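Putative non-ribosomal peptide synthetase (Actinomadura parvosata subsp. kistnae, PDB 6M7L) probably serves as a condensation-type domain of a non-ribosomal peptide synthetase, a family whose active members join carrier-bound building blocks by peptide bonds. Local coordinates at residues 44-49 against 151-156; 214-219 against 358-363; 317-322 against 347-352; 354-359 against 369-374. All blocks are in the same frame, centred on the assembly; numbering follows the deposited sequence.

Contact 1 belongs to the N-terminal half of the condensation-domain fold, where strand 45-53 meets the loop entering helix 155-172. Contacts 2, 3 and 4 gather in the C-terminal half, their centres 8 to 12 Å apart, whereas the centre of contact 1 lies 20 to 28 Å from theirs and its atoms touch none of them. Contact 1 closes first along the chain; contact 2 then spans residues 214 to 363, contact 3 falls within that span, and contact 4 follows contact 3. Contacts 2 and 4 share helix 353-360, and Trp-215 packs against contacts 3 and 4. Contacts 2 to 4 therefore tie one lobe together, while contact 1 joins sheet and helix in the other.

Contact 1: residues 44-49 against 151-156; sequences LHVRVA and IAADEE
Val-46 and Glu-155 mark the nearest backbone approach, with Val-46 CA to Glu-155 CA at 6.6 Å, where strand 45-53 passes the loop that leads into helix 155-172. That loop follows His-149 and Arg-150, and the run from His-149 to Glu-155 has the spacing of the HHxxxDG motif of condensation domains, with Arg-150 in place of the second histidine and Glu-155 in place of the glycine, a departure that leaves ordinary condensation activity uncertain. Backbone bonds join Val-46 to Ala-148, so the strand and the loop's preceding strand are neighbours in one sheet, and the loop turns back over Val-46.

Alternation along the strand directs the CB of Val-46 at the loop and that of His-45 the other way. Asp-154 and Glu-155 turn their own CB atoms from the strand, leaving backbone and a methyl to meet the valine. Asp-154 is the N-cap of helix 155-172: its OD1 caps a backbone nitrogen of the first turn, bonds Ser-157 OG and forms a salt bridge with Arg-301. These partners probably fix the start of the helix and, with it, the peptide beside Val-46.

With CG1 anti to its own carbonyl carbon (chi1 -70°), the valine divides its methyls between two neighbours: Val-46 CG2 meets Ala-153 CB at 3.7 Å, while Val-46 CG1 lies 3.6 Å from Asp-154 O.

Contact 2: residues 214-219 against 358-363; sequences FWRDRL and ELVVPV
The guanidinium of Arg-216 meets Leu-359 and Val-360 at an oblique tilt, where the C-terminal ends of helix 207-218 and helix 353-360 meet in the C-terminal half of the condensation-domain fold. Other flat groups of helix 207-218 are engaged away from this junction. The Trp-215 ring receives Phe-214 CE2 over the centre of one face, 3.7 Å above the plane, while Trp-215 CD1 lies in the plane of the Phe-214 ring, at its edge. Phe-214 CZ in turn sits at the edge of the Arg-218 guanidinium. Beyond the two segments, His-348 stacks on Phe-214 and offers its backbone oxygen to Trp-215 NE1, and Asp-344 pairs with Arg-218.

Arg-216 does the bridging. Its chain is extended from CG to NE, which carries the charge across to the neighbouring helix at about a right angle to the Leu-359 side chain. A chi4 of -81° then turns the guanidinium out of the line of the chain. Arg-216 NH1 gives a weak hydrogen bond to Leu-359 O, 3.3 Å long with an N-H...O angle of only 122°. Val-361 is the first residue to leave helical geometry, so this oxygen belongs to the last turn, where the helix dipole would probably favour a positive group. The shortest CA separation is that of Arg-216 CA and Val-360 CA, 6.9 Å.

The guanidinium also makes a van der Waals approach, Arg-216 NH2 lying 3.8 Å from Leu-359 CB. Apolar contact completes the junction, with Arg-216 CG 4.3 Å from Val-360 CG1.

Contact 3: residues 317-322 against 347-352; sequences RWLALP and RHQDLP
Gln-349 meets both Leu-319 and Arg-317, two residues apart on strand 317-324 and therefore on the same side of it, in the C-terminal half of the condensation-domain fold. Its stem takes the apolar share: Gln-349 CB lies 3.9 Å from Leu-319 CD1. The amide spans the two residues, with Gln-349 OE1 4.1 Å from Leu-319 CD2 and Gln-349 NE2 3.6 Å from Arg-317 NH1. Amide and guanidinium planes are 69° apart, so the two flat groups do not stack. Gln-349 places its CG between its own backbone N and carbonyl carbon (chi1 59°) and runs extended beyond, which brings the amide up to the arginine.

In the next shell, Arg-317 bends at chi3 and gives NH2 to Pro-300 O, which helps hold its head. Backbone bonds to Leu-299 and Thr-297 pair the strand with antiparallel strand 292-299, and Gln-349 also touches Leu-299. Leu-319 also touches Ala-345 and His-346 of helix 331-346. The loop of Gln-349 links that helix to helix 353-360, and Gln-211 NE2 bonds Asp-350 OD1.

As modelled, the nearest polar atoms, Arg-317 NH1 and Gln-349 NE2, are both donors and cannot bond each other. Asp-350 OD2 is 6.8 Å from Arg-317 NH1, too far for an ion pair. The contact, as modelled, therefore rests on van der Waals packing, the arginine's polar end depending on Pro-300 O.

Contact 4: residues 354-359 against 369-374; sequences ERLAEL and HPIFQV
Beside Pro-370 and Ile-371, the residues that touch helix 353-360 in the C-terminal half of the condensation-domain fold, His-369 ND1 is shared between two backbone oxygens: it donates to Phe-372 O at 2.8 Å and weakly to Pro-370 O at 3.0 Å. The loop is tightly folded here, and Ile-371, at phi 64° and psi -51°, has the backbone angles of a classic gamma-turn. Gln-373 adds a second clamp, its NE2 donating to His-369 O at 2.7 Å in a bond that lies close to the amide plane. Together these bonds probably brace the return from the helix into strand 374-380.

The CB atoms of Pro-370 and Ile-371 point toward the helix. Leu-356, with CG anti to its backbone N (chi1 170°), reaches out from the helix to meet the isoleucine at about a right angle, Leu-356 CD2 lying 3.9 Å from Ile-371 CD1. Arg-30 of helix 26-34 packs on His-369 and Pro-370 as well as on Glu-354. Closest in backbone are Ala-357 and Pro-370, whose CA atoms are 6.3 Å apart; between them Ala-357 CB rests 4.1 Å from Pro-370 CB.

Contact 1: residues 44-49 against 151-156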
# COMPACT_ATOMS: atom_id res chain seq x y z
N LEU A 44 -1.14 -25.75 8.21
CA LEU A 44 -1.33 -24.37 8.66
C LEU A 44 -0.32 -23.51 7.92
O LEU A 44 0.81 -23.29 8.36
CB LEU A 44 -1.16 -24.27 10.17
CG LEU A 44 -2.30 -24.88 10.99
CD1 LEU A 44 -1.97 -24.86 12.48
CD2 LEU A 44 -3.59 -24.14 10.71
N HIS A 45 -0.74 -23.02 6.75
CA HIS A 45 0.12 -22.27 5.85
C HIS A 45 -0.53 -20.94 5.49
O HIS A 45 -1.75 -20.79 5.51
CB HIS A 45 0.40 -23.05 4.56
CG HIS A 45 0.87 -24.46 4.78
ND1 HIS A 45 0.56 -25.48 3.91
CD2 HIS A 45 1.63 -25.00 5.75
CE1 HIS A 45 1.10 -26.60 4.35
NE2 HIS A 45 1.76 -26.34 5.47
N VAL A 46 0.31 -19.98 5.14
CA VAL A 46 -0.12 -18.81 4.39
C VAL A 46 0.24 -19.06 2.93
O VAL A 46 1.21 -19.76 2.62
CB VAL A 46 0.52 -17.51 4.91
CG1 VAL A 46 -0.05 -17.14 6.28
CG2 VAL A 46 2.03 -17.65 4.98
N ARG A 47 -0.56 -18.50 2.02
CA ARG A 47 -0.30 -18.76 0.62
C ARG A 47 -0.91 -17.65 -0.23
O ARG A 47 -1.90 -17.02 0.15
CB ARG A 47 -0.84 -20.13 0.18
CG ARG A 47 -2.36 -20.23 0.09
CD ARG A 47 -2.99 -20.34 1.48
NE ARG A 47 -3.97 -19.28 1.70
CZ ARG A 47 -5.26 -19.39 1.42
NH1 ARG A 47 -6.07 -18.35 1.62
NH2 ARG A 47 -5.74 -20.53 0.94
N VAL A 48 -0.29 -17.42 -1.39
CA VAL A 48 -0.71 -16.39 -2.33
C VAL A 48 -0.56 -16.94 -3.74
O VAL A 48 0.47 -17.52 -4.08
CB VAL A 48 0.10 -15.09 -2.16
CG1 VAL A 48 1.60 -15.38 -2.16
CG2 VAL A 48 -0.25 -14.09 -3.24
N ALA A 49 -1.60 -16.76 -4.55
CA ALA A 49 -1.57 -17.14 -5.95
C ALA A 49 -1.60 -15.88 -6.80
O ALA A 49 -2.48 -15.04 -6.63
CB ALA A 49 -2.74 -18.07 -6.30
N ILE A 151 4.99 -21.23 10.68
CA ILE A 151 6.14 -21.16 11.58
C ILE A 151 7.12 -20.09 11.11
O ILE A 151 7.97 -19.65 11.89
CB ILE A 151 6.82 -22.53 11.68
CG1 ILE A 151 7.74 -22.61 12.90
CG2 ILE A 151 7.62 -22.83 10.41
CD1 ILE A 151 8.41 -23.95 13.08
N ALA A 152 7.01 -19.66 9.86
CA ALA A 152 7.92 -18.69 9.28
C ALA A 152 7.25 -17.43 8.78
O ALA A 152 7.94 -16.42 8.60
CB ALA A 152 8.71 -19.31 8.12
N ALA A 153 5.94 -17.44 8.54
CA ALA A 153 5.27 -16.33 7.90
C ALA A 153 3.87 -16.18 8.47
O ALA A 153 3.15 -17.17 8.61
CB ALA A 153 5.21 -16.53 6.38
N ASP A 154 3.49 -14.95 8.79
CA ASP A 154 2.14 -14.66 9.25
C ASP A 154 1.32 -14.09 8.09
O ASP A 154 1.74 -14.14 6.93
CB ASP A 154 2.19 -13.71 10.46
CG ASP A 154 2.84 -12.37 10.14
OD1 ASP A 154 3.30 -12.17 9.00
OD2 ASP A 154 2.90 -11.51 11.05
N GLU A 155 0.13 -13.57 8.40
CA GLU A 155 -0.72 -13.00 7.36
C GLU A 155 -0.03 -11.82 6.68
O GLU A 155 0.02 -11.73 5.45
CB GLU A 155 -2.07 -12.58 7.94
CG GLU A 155 -3.20 -12.54 6.93
CD GLU A 155 -4.37 -11.68 7.38
OE1 GLU A 155 -4.27 -10.44 7.29
OE2 GLU A 155 -5.39 -12.25 7.83
N GLU A 156 0.52 -10.91 7.48
CA GLU A 156 1.19 -9.73 6.94
C GLU A 156 2.44 -10.08 6.14
O GLU A 156 2.85 -9.30 5.28
CB GLU A 156 1.56 -8.76 8.07
CG GLU A 156 0.38 -8.11 8.76
CD GLU A 156 -0.40 -9.09 9.62
OE1 GLU A 156 0.23 -10.00 10.20
OE2 GLU A 156 -1.64 -8.96 9.71

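Contact 2: residues 214-219 against 358-363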
# COMPACT_ATOMS: atom_id res chain seq x y z
N PHE A 214 -1.91 -12.78 35.65
CA PHE A 214 -3.10 -12.07 35.21
C PHE A 214 -4.03 -13.00 34.44
O PHE A 214 -5.25 -13.02 34.68
CB PHE A 214 -2.71 -10.87 34.35
CG PHE A 214 -3.86 -10.26 33.59
CD1 PHE A 214 -4.72 -9.37 34.22
CD2 PHE A 214 -4.09 -10.58 32.26
CE1 PHE A 214 -5.78 -8.81 33.53
CE2 PHE A 214 -5.15 -10.03 31.57
CZ PHE A 214 -5.99 -9.14 32.20
N TRP A 215 -3.48 -13.78 33.50
CA TRP A 215 -4.32 -14.62 32.66
C TRP A 215 -4.83 -15.85 33.39
O TRP A 215 -5.92 -16.35 33.06
CB TRP A 215 -3.54 -15.04 31.41
CG TRP A 215 -3.37 -13.92 30.43
CD1 TRP A 215 -2.21 -13.28 30.12
CD2 TRP A 215 -4.40 -13.31 29.65
NE1 TRP A 215 -2.45 -12.30 29.18
CE2 TRP A 215 -3.79 -12.30 28.88
CE3 TRP A 215 -5.78 -13.51 29.52
CZ2 TRP A 215 -4.51 -11.50 27.99
CZ3 TRP A 215 -6.49 -12.72 28.64
CH2 TRP A 215 -5.86 -11.73 27.89
N ARG A 216 -4.08 -16.37 34.37
CA ARG A 216 -4.58 -17.47 35.18
C ARG A 216 -5.87 -17.07 35.90
O ARG A 216 -6.90 -17.73 35.76
CB ARG A 216 -3.53 -17.91 36.20
CG ARG A 216 -2.31 -18.58 35.60
CD ARG A 216 -1.40 -19.13 36.69
NE ARG A 216 -0.23 -19.80 36.15
CZ ARG A 216 -0.23 -21.05 35.70
NH1 ARG A 216 -1.34 -21.77 35.72
NH2 ARG A 216 0.89 -21.59 35.23
N ASP A 217 -5.82 -15.97 36.66
CA ASP A 217 -7.01 -15.48 37.34
C ASP A 217 -8.08 -15.03 36.35
O ASP A 217 -9.27 -15.16 36.62
CB ASP A 217 -6.64 -14.33 38.28
CG ASP A 217 -7.78 -13.94 39.20
OD1 ASP A 217 -8.78 -14.69 39.29
OD2 ASP A 217 -7.67 -12.88 39.85
N ARG A 218 -7.66 -14.50 35.19
CA ARG A 218 -8.63 -14.05 34.19
C ARG A 218 -9.38 -15.24 33.60
O ARG A 218 -10.57 -15.13 33.29
CB ARG A 218 -7.92 -13.26 33.10
CG ARG A 218 -8.87 -12.54 32.17
CD ARG A 218 -9.78 -11.61 32.94
NE ARG A 218 -9.10 -10.37 33.30
CZ ARG A 218 -9.61 -9.45 34.10
NH1 ARG A 218 -8.93 -8.35 34.37
NH2 ARG A 218 -10.81 -9.63 34.65
N LEU A 219 -8.70 -16.36 33.42
CA LEU A 219 -9.32 -17.56 32.87
C LEU A 219 -9.50 -18.62 33.96
O LEU A 219 -10.16 -19.64 33.75
CB LEU A 219 -8.49 -18.11 31.72
CG LEU A 219 -8.24 -17.14 30.56
CD1 LEU A 219 -7.10 -17.63 29.68
CD2 LEU A 219 -9.51 -16.98 29.74
N GLU A 358 0.17 -23.31 26.84
CA GLU A 358 0.88 -24.37 27.56
C GLU A 358 0.65 -24.29 29.06
O GLU A 358 0.74 -25.32 29.75
CB GLU A 358 2.38 -24.29 27.26
CG GLU A 358 2.83 -25.05 26.02
CD GLU A 358 4.34 -25.01 25.82
OE1 GLU A 358 4.99 -24.10 26.39
OE2 GLU A 358 4.88 -25.88 25.11
N LEU A 359 0.35 -23.11 29.59
CA LEU A 359 0.28 -22.92 31.04
C LEU A 359 -1.13 -23.09 31.61
O LEU A 359 -1.26 -23.29 32.82
CB LEU A 359 0.80 -21.53 31.41
CG LEU A 359 2.27 -21.26 31.10
CD1 LEU A 359 2.66 -19.86 31.55
CD2 LEU A 359 3.17 -22.30 31.74
N VAL A 360 -2.18 -23.00 30.79
CA VAL A 360 -3.54 -23.06 31.29
C VAL A 360 -4.38 -24.13 30.60
O VAL A 360 -5.53 -24.34 31.00
CB VAL A 360 -4.25 -21.69 31.20
CG1 VAL A 360 -3.50 -20.66 32.03
CG2 VAL A 360 -4.38 -21.25 29.75
N VAL A 361 -3.87 -24.80 29.58
CA VAL A 361 -4.55 -25.94 28.98
C VAL A 361 -4.00 -27.21 29.64
O VAL A 361 -2.78 -27.39 29.68
CB VAL A 361 -4.41 -25.97 27.44
CG1 VAL A 361 -3.10 -26.58 26.95
CG2 VAL A 361 -5.60 -26.70 26.81
N PRO A 362 -4.85 -28.04 30.24
CA PRO A 362 -4.34 -29.26 30.88
C PRO A 362 -4.18 -30.39 29.87
O PRO A 362 -3.11 -31.00 29.76
CB PRO A 362 -5.41 -29.58 31.93
CG PRO A 362 -6.67 -28.97 31.39
CD PRO A 362 -6.27 -27.78 30.55
N VAL A 363 -5.24 -30.65 29.12
CA VAL A 363 -5.21 -31.63 28.04
C VAL A 363 -5.40 -30.88 26.73
O VAL A 363 -6.55 -30.69 26.29
CB VAL A 363 -6.29 -32.72 28.23
CG1 VAL A 363 -6.15 -33.80 27.16
CG2 VAL A 363 -6.19 -33.32 29.62

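Contact 3: residues 317-322 against 347-352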
# COMPACT_ATOMS: atom_id res chain seq x y z
N ARG A 317 0.02 -12.25 16.90
CA ARG A 317 -0.28 -12.33 18.32
C ARG A 317 -1.77 -12.55 18.49
O ARG A 317 -2.58 -11.88 17.84
CB ARG A 317 0.15 -11.06 19.05
CG ARG A 317 1.66 -10.86 19.13
CD ARG A 317 1.97 -9.45 19.62
NE ARG A 317 1.41 -8.45 18.72
CZ ARG A 317 1.14 -7.20 19.07
NH1 ARG A 317 1.36 -6.79 20.31
NH2 ARG A 317 0.63 -6.36 18.17
N TRP A 318 -2.13 -13.51 19.34
CA TRP A 318 -3.52 -13.81 19.63
C TRP A 318 -3.85 -13.36 21.05
O TRP A 318 -3.02 -13.47 21.95
CB TRP A 318 -3.81 -15.30 19.45
CG TRP A 318 -3.92 -15.70 18.01
CD1 TRP A 318 -2.91 -16.12 17.20
CD2 TRP A 318 -5.10 -15.69 17.21
NE1 TRP A 318 -3.39 -16.39 15.94
CE2 TRP A 318 -4.74 -16.13 15.92
CE3 TRP A 318 -6.44 -15.35 17.45
CZ2 TRP A 318 -5.66 -16.24 14.88
CZ3 TRP A 318 -7.35 -15.47 16.42
CH2 TRP A 318 -6.96 -15.91 15.15
N LEU A 319 -5.07 -12.86 21.23
CA LEU A 319 -5.49 -12.27 22.50
C LEU A 319 -6.84 -12.85 22.89
O LEU A 319 -7.83 -12.66 22.18
CB LEU A 319 -5.56 -10.74 22.39
CG LEU A 319 -5.34 -9.96 23.68
CD1 LEU A 319 -3.94 -10.24 24.22
CD2 LEU A 319 -5.54 -8.47 23.44
N ALA A 320 -6.87 -13.54 24.02
CA ALA A 320 -8.13 -14.02 24.58
C ALA A 320 -8.87 -12.86 25.25
O ALA A 320 -8.25 -11.99 25.88
CB ALA A 320 -7.89 -15.14 25.59
N LEU A 321 -10.19 -12.84 25.10
CA LEU A 321 -11.03 -11.78 25.65
C LEU A 321 -12.17 -12.39 26.45
O LEU A 321 -13.35 -12.27 26.07
CB LEU A 321 -11.57 -10.88 24.53
CG LEU A 321 -10.53 -10.34 23.54
CD1 LEU A 321 -11.20 -9.56 22.42
CD2 LEU A 321 -9.50 -9.48 24.26
N PRO A 322 -11.87 -13.04 27.58
CA PRO A 322 -12.92 -13.69 28.36
C PRO A 322 -13.87 -12.67 28.98
O PRO A 322 -13.43 -11.71 29.63
CB PRO A 322 -12.14 -14.46 29.43
CG PRO A 322 -10.88 -13.70 29.58
CD PRO A 322 -10.54 -13.20 28.20
N ARG A 347 -3.17 -4.58 28.01
CA ARG A 347 -2.13 -4.28 28.99
C ARG A 347 -1.31 -5.50 29.38
O ARG A 347 -0.42 -5.38 30.23
CB ARG A 347 -2.75 -3.66 30.25
CG ARG A 347 -2.87 -2.14 30.21
CD ARG A 347 -3.22 -1.58 31.58
NE ARG A 347 -4.65 -1.67 31.87
CZ ARG A 347 -5.54 -0.74 31.53
NH1 ARG A 347 -5.14 0.35 30.89
NH2 ARG A 347 -6.82 -0.90 31.83
N HIS A 348 -1.58 -6.66 28.79
CA HIS A 348 -0.96 -7.91 29.19
C HIS A 348 -0.66 -8.79 27.99
O HIS A 348 -0.85 -10.01 28.02
CB HIS A 348 -1.84 -8.68 30.18
CG HIS A 348 -2.02 -8.00 31.50
ND1 HIS A 348 -2.99 -7.05 31.73
CD2 HIS A 348 -1.35 -8.13 32.67
CE1 HIS A 348 -2.92 -6.63 32.98
NE2 HIS A 348 -1.93 -7.27 33.57
N GLN A 349 -0.17 -8.20 26.90
CA GLN A 349 0.01 -8.93 25.65
C GLN A 349 1.48 -9.22 25.34
O GLN A 349 1.82 -9.47 24.18
CB GLN A 349 -0.63 -8.16 24.49
CG GLN A 349 -0.09 -6.76 24.28
CD GLN A 349 -0.97 -5.95 23.35
OE1 GLN A 349 -2.12 -6.29 23.11
NE2 GLN A 349 -0.42 -4.85 22.83
N ASP A 350 2.35 -9.21 26.35
CA ASP A 350 3.74 -9.58 26.13
C ASP A 350 3.97 -11.08 26.30
O ASP A 350 4.88 -11.63 25.68
CB ASP A 350 4.66 -8.79 27.06
CG ASP A 350 4.38 -7.30 27.01
OD1 ASP A 350 3.62 -6.81 27.87
OD2 ASP A 350 4.92 -6.63 26.11
N LEU A 351 3.18 -11.73 27.14
CA LEU A 351 3.18 -13.18 27.21
C LEU A 351 2.56 -13.75 25.93
O LEU A 351 1.41 -13.43 25.63
CB LEU A 351 2.41 -13.66 28.43
CG LEU A 351 2.18 -15.16 28.57
CD1 LEU A 351 3.50 -15.89 28.74
CD2 LEU A 351 1.24 -15.46 29.72
N PRO A 352 3.28 -14.56 25.16
CA PRO A 352 2.71 -15.07 23.91
C PRO A 352 1.55 -16.02 24.18
O PRO A 352 1.54 -16.75 25.16
CB PRO A 352 3.89 -15.81 23.25
CG PRO A 352 5.11 -15.31 23.97
CD PRO A 352 4.66 -15.02 25.36

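Contact 4: residues 354-359 against 369-374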
# COMPACT_ATOMS: atom_id res chain seq x y z
N GLU A 354 0.69 -18.72 22.67
CA GLU A 354 1.07 -20.13 22.66
C GLU A 354 1.74 -20.55 23.97
O GLU A 354 1.57 -21.69 24.40
CB GLU A 354 1.99 -20.42 21.47
CG GLU A 354 1.33 -20.27 20.11
CD GLU A 354 1.17 -18.83 19.67
OE1 GLU A 354 1.55 -17.92 20.44
OE2 GLU A 354 0.67 -18.60 18.55
N ARG A 355 2.49 -19.65 24.60
CA ARG A 355 3.06 -19.97 25.91
C ARG A 355 1.97 -20.00 26.98
O ARG A 355 1.96 -20.89 27.83
CB ARG A 355 4.15 -18.97 26.27
CG ARG A 355 4.83 -19.27 27.60
CD ARG A 355 5.41 -20.68 27.63
NE ARG A 355 5.66 -21.15 28.99
CZ ARG A 355 6.22 -22.32 29.29
NH1 ARG A 355 6.40 -22.66 30.56
NH2 ARG A 355 6.60 -23.14 28.32
N LEU A 356 1.06 -19.02 26.95
CA LEU A 356 -0.07 -19.04 27.87
C LEU A 356 -0.89 -20.32 27.71
O LEU A 356 -1.36 -20.89 28.69
CB LEU A 356 -0.95 -17.81 27.66
CG LEU A 356 -2.30 -17.82 28.38
CD1 LEU A 356 -2.10 -17.90 29.88
CD2 LEU A 356 -3.13 -16.61 28.00
N ALA A 357 -1.08 -20.76 26.46
CA ALA A 357 -1.80 -22.01 26.22
C ALA A 357 -1.16 -23.17 26.96
O ALA A 357 -1.84 -23.92 27.67
CB ALA A 357 -1.87 -22.29 24.72
N GLU A 358 0.17 -23.31 26.84
CA GLU A 358 0.88 -24.37 27.56
C GLU A 358 0.65 -24.29 29.06
O GLU A 358 0.74 -25.32 29.75
CB GLU A 358 2.38 -24.29 27.26
CG GLU A 358 2.83 -25.05 26.02
CD GLU A 358 4.34 -25.01 25.82
OE1 GLU A 358 4.99 -24.10 26.39
OE2 GLU A 358 4.88 -25.88 25.11
N LEU A 359 0.35 -23.11 29.59
CA LEU A 359 0.28 -22.92 31.04
C LEU A 359 -1.13 -23.09 31.61
O LEU A 359 -1.26 -23.29 32.82
CB LEU A 359 0.80 -21.53 31.41
CG LEU A 359 2.27 -21.26 31.10
CD1 LEU A 359 2.66 -19.86 31.55
CD2 LEU A 359 3.17 -22.30 31.74
N HIS A 369 -9.39 -25.46 19.36
CA HIS A 369 -8.40 -24.42 19.62
C HIS A 369 -8.37 -24.08 21.11
O HIS A 369 -9.41 -24.09 21.77
CB HIS A 369 -8.71 -23.17 18.79
CG HIS A 369 -7.61 -22.16 18.79
ND1 HIS A 369 -7.58 -21.09 19.66
CD2 HIS A 369 -6.50 -22.06 18.02
CE1 HIS A 369 -6.49 -20.37 19.43
NE2 HIS A 369 -5.82 -20.93 18.44
N PRO A 370 -7.19 -23.79 21.66
CA PRO A 370 -7.10 -23.50 23.10
C PRO A 370 -7.79 -22.19 23.47
O PRO A 370 -7.87 -21.25 22.69
CB PRO A 370 -5.59 -23.42 23.35
CG PRO A 370 -4.97 -24.15 22.21
CD PRO A 370 -5.86 -23.90 21.04
N ILE A 371 -8.30 -22.17 24.71
CA ILE A 371 -8.85 -20.99 25.37
C ILE A 371 -10.08 -20.44 24.65
O ILE A 371 -11.11 -20.19 25.28
CB ILE A 371 -7.78 -19.90 25.54
CG1 ILE A 371 -6.57 -20.46 26.30
CG2 ILE A 371 -8.35 -18.70 26.28
CD1 ILE A 371 -5.49 -19.44 26.58
N PHE A 372 -9.99 -20.23 23.34
CA PHE A 372 -11.13 -19.78 22.57
C PHE A 372 -11.22 -20.55 21.27
O PHE A 372 -10.22 -21.02 20.73
CB PHE A 372 -11.08 -18.26 22.29
CG PHE A 372 -9.84 -17.81 21.58
CD1 PHE A 372 -9.77 -17.83 20.19
CD2 PHE A 372 -8.75 -17.35 22.29
CE1 PHE A 372 -8.62 -17.42 19.54
CE2 PHE A 372 -7.61 -16.92 21.64
CZ PHE A 372 -7.54 -16.96 20.27
N GLN A 373 -12.45 -20.70 20.78
CA GLN A 373 -12.72 -21.33 19.50
C GLN A 373 -13.38 -20.39 18.51
O GLN A 373 -13.54 -20.76 17.34
CB GLN A 373 -13.60 -22.58 19.68
CG GLN A 373 -13.00 -23.65 20.58
CD GLN A 373 -13.01 -23.27 22.04
OE1 GLN A 373 -14.03 -22.81 22.57
NE2 GLN A 373 -11.88 -23.45 22.72
N VAL A 374 -13.77 -19.20 18.95
CA VAL A 374 -14.35 -18.17 18.10
C VAL A 374 -13.45 -16.95 18.18
O VAL A 374 -12.99 -16.57 19.26
CB VAL A 374 -15.79 -17.83 18.54
CG1 VAL A 374 -16.37 -16.71 17.69
CG2 VAL A 374 -16.67 -19.07 18.47